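Local coordinates for kinetochore protein mis18 (PDB 5J6P) that helps recruit the centromeric histone CENP-A, preserving kinetochore factors and keeping histones deacetylated in the central core of centromeres, at residues A[12-17]-A[61-66]. Sequence-based numbering, arbitrary orientation.
Sequences CFQIVG and LSCTRC. With ZN (zinc ion), chain D.
Cys-63 SG is held by the zinc ion at 2.2 Å and by a nearly straight hydrogen bond from the backbone N of Cys-66 (3.2 Å, N-H...S angle 173°); Cys-12 SG lies beside it, 3.5 Å away, as a fellow ligand. Cys-66 SG also binds the zinc at 2.2 Å, while Cys-12 SG sits at a longer 2.7 Å from the metal and accepts a hydrogen bond from the N of Gln-14 at 3.3 Å. Cys-9 completes the four-cysteine site. With SG set between the backbone N and the carbonyl carbon (chi1 76°), Cys-12 turns its sulfur to the metal and leaves CB against CB of Cys-66 at 3.8 Å. Gln-14, its CG anti to the backbone N and its chain extended, carries its amide over the 63-65 turn, crossing Thr-64 at about a right angle; the amide and the Arg-65 guanidinium are tilted 43° apart. An alanine at Gln-14 removes the amide, which would probably open a gap beside the Cys-63 sulfur and the Thr-64 hydroxyl and leave the Arg-65 CB less covered. Thr-64 OG1 is hydrogen-bonded to the backbone O of Asn-40, and Phe-13 makes a cation-pi contact with Arg-65 of the second subunit. Cysteine pairs from two hairpin-like turns thus join the ends of separate antiparallel sheets in the Yippee/Mis18 domain; backbone N-H groups of Cys-66 and Gln-14 probably ease the charge on two of the four thiolates gathered round one zinc, consistent with a structural metal site.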
loop_
_atom_site.group_PDB
_atom_site.type_symbol
_atom_site.label_atom_id
_atom_site.label_comp_id
_atom_site.label_asym_id
_atom_site.label_seq_id
_atom_site.Cartn_x
_atom_site.Cartn_y
_atom_site.Cartn_z
ATOM N N CYS A 12 -3.730 2.815 10.219
ATOM C CA CYS A 12 -2.306 3.125 10.111
ATOM C C CYS A 12 -1.740 2.984 8.695
ATOM O O CYS A 12 -0.638 3.458 8.417
ATOM C CB CYS A 12 -1.498 2.259 11.082
ATOM S SG CYS A 12 -1.281 0.544 10.548
ATOM N N PHE A 13 -2.485 2.336 7.804
ATOM C CA PHE A 13 -2.002 2.111 6.422
ATOM C C PHE A 13 -0.950 1.000 6.272
ATOM O O PHE A 13 -0.282 0.891 5.245
ATOM C CB PHE A 13 -1.498 3.403 5.773
ATOM C CG PHE A 13 -2.560 4.407 5.402
ATOM C CD1 PHE A 13 -3.921 4.145 5.472
ATOM C CD2 PHE A 13 -2.156 5.639 4.903
ATOM C CE1 PHE A 13 -4.850 5.089 5.098
ATOM C CE2 PHE A 13 -3.080 6.581 4.512
ATOM C CZ PHE A 13 -4.440 6.304 4.626
ATOM N N GLN A 14 -0.802 0.156 7.273
ATOM C CA GLN A 14 0.035 -0.989 7.089
ATOM C C GLN A 14 -0.561 -1.905 6.035
ATOM O O GLN A 14 -1.744 -2.234 6.086
ATOM C CB GLN A 14 0.194 -1.762 8.392
ATOM C CG GLN A 14 1.105 -2.956 8.196
ATOM C CD GLN A 14 1.471 -3.661 9.473
ATOM O OE1 GLN A 14 0.671 -3.772 10.442
ATOM N NE2 GLN A 14 2.671 -4.198 9.473
ATOM N N ILE A 15 0.265 -2.334 5.096
ATOM C CA ILE A 15 -0.190 -3.275 4.085
ATOM C C ILE A 15 -0.221 -4.644 4.719
ATOM O O ILE A 15 0.787 -5.066 5.261
ATOM C CB ILE A 15 0.734 -3.313 2.866
ATOM C CG1 ILE A 15 0.518 -2.045 2.048
ATOM C CG2 ILE A 15 0.476 -4.542 2.009
ATOM C CD1 ILE A 15 1.664 -1.724 1.109
ATOM N N VAL A 16 -1.370 -5.314 4.618
ATOM C CA VAL A 16 -1.560 -6.652 5.185
ATOM C C VAL A 16 -1.569 -7.774 4.128
ATOM O O VAL A 16 -1.249 -8.921 4.427
ATOM C CB VAL A 16 -2.835 -6.699 6.045
ATOM C CG1 VAL A 16 -2.775 -5.635 7.148
ATOM C CG2 VAL A 16 -4.094 -6.531 5.194
ATOM N N GLY A 17 -1.947 -7.448 2.899
ATOM C CA GLY A 17 -1.720 -8.341 1.779
ATOM C C GLY A 17 -2.190 -7.752 0.477
ATOM O O GLY A 17 -2.397 -6.536 0.384
ATOM N N LEU A 61 -8.316 -11.170 14.420
ATOM C CA LEU A 61 -7.064 -10.661 13.815
ATOM C C LEU A 61 -6.871 -9.169 14.075
ATOM O O LEU A 61 -7.767 -8.358 13.746
ATOM C CB LEU A 61 -7.085 -10.796 12.310
ATOM C CG LEU A 61 -6.716 -12.066 11.588
ATOM C CD1 LEU A 61 -6.784 -11.794 10.087
ATOM C CD2 LEU A 61 -5.331 -12.500 12.026
ATOM N N SER A 62 -5.683 -8.816 14.588
ATOM C CA SER A 62 -5.284 -7.421 14.908
ATOM C C SER A 62 -4.104 -6.907 14.046
ATOM O O SER A 62 -3.232 -7.705 13.725
ATOM C CB SER A 62 -4.876 -7.378 16.364
ATOM O OG SER A 62 -5.970 -7.689 17.223
ATOM N N CYS A 63 -4.090 -5.615 13.730
ATOM C CA CYS A 63 -2.976 -5.004 13.018
ATOM C C CYS A 63 -1.827 -4.731 13.985
ATOM O O CYS A 63 -1.899 -3.822 14.811
ATOM C CB CYS A 63 -3.417 -3.705 12.341
ATOM S SG CYS A 63 -2.079 -2.524 12.047
ATOM N N THR A 64 -0.773 -5.531 13.875
ATOM C CA THR A 64 0.390 -5.441 14.782
ATOM C C THR A 64 0.894 -4.041 15.061
ATOM O O THR A 64 1.473 -3.822 16.106
ATOM C CB THR A 64 1.616 -6.133 14.226
ATOM O OG1 THR A 64 1.703 -5.799 12.842
ATOM C CG2 THR A 64 1.508 -7.622 14.420
ATOM N N ARG A 65 0.702 -3.115 14.129
ATOM C CA ARG A 65 1.031 -1.720 14.360
ATOM C C ARG A 65 -0.021 -0.914 15.144
ATOM O O ARG A 65 0.329 -0.308 16.140
ATOM C CB ARG A 65 1.333 -1.026 13.030
ATOM C CG ARG A 65 1.714 0.429 13.208
ATOM C CD ARG A 65 2.541 0.977 12.086
ATOM N NE ARG A 65 3.911 0.502 12.218
ATOM C CZ ARG A 65 4.579 -0.169 11.280
ATOM N NH1 ARG A 65 4.032 -0.450 10.060
ATOM N NH2 ARG A 65 5.830 -0.547 11.564
ATOM N N CYS A 66 -1.257 -0.883 14.657
ATOM C CA CYS A 66 -2.285 -0.024 15.235
ATOM C C CYS A 66 -3.225 -0.769 16.174
ATOM O O CYS A 66 -4.209 -0.205 16.652
ATOM C CB CYS A 66 -3.089 0.663 14.128
ATOM S SG CYS A 66 -4.485 -0.305 13.510
HETATM ZN ZN ZN D . -3.352 -0.731 11.718
#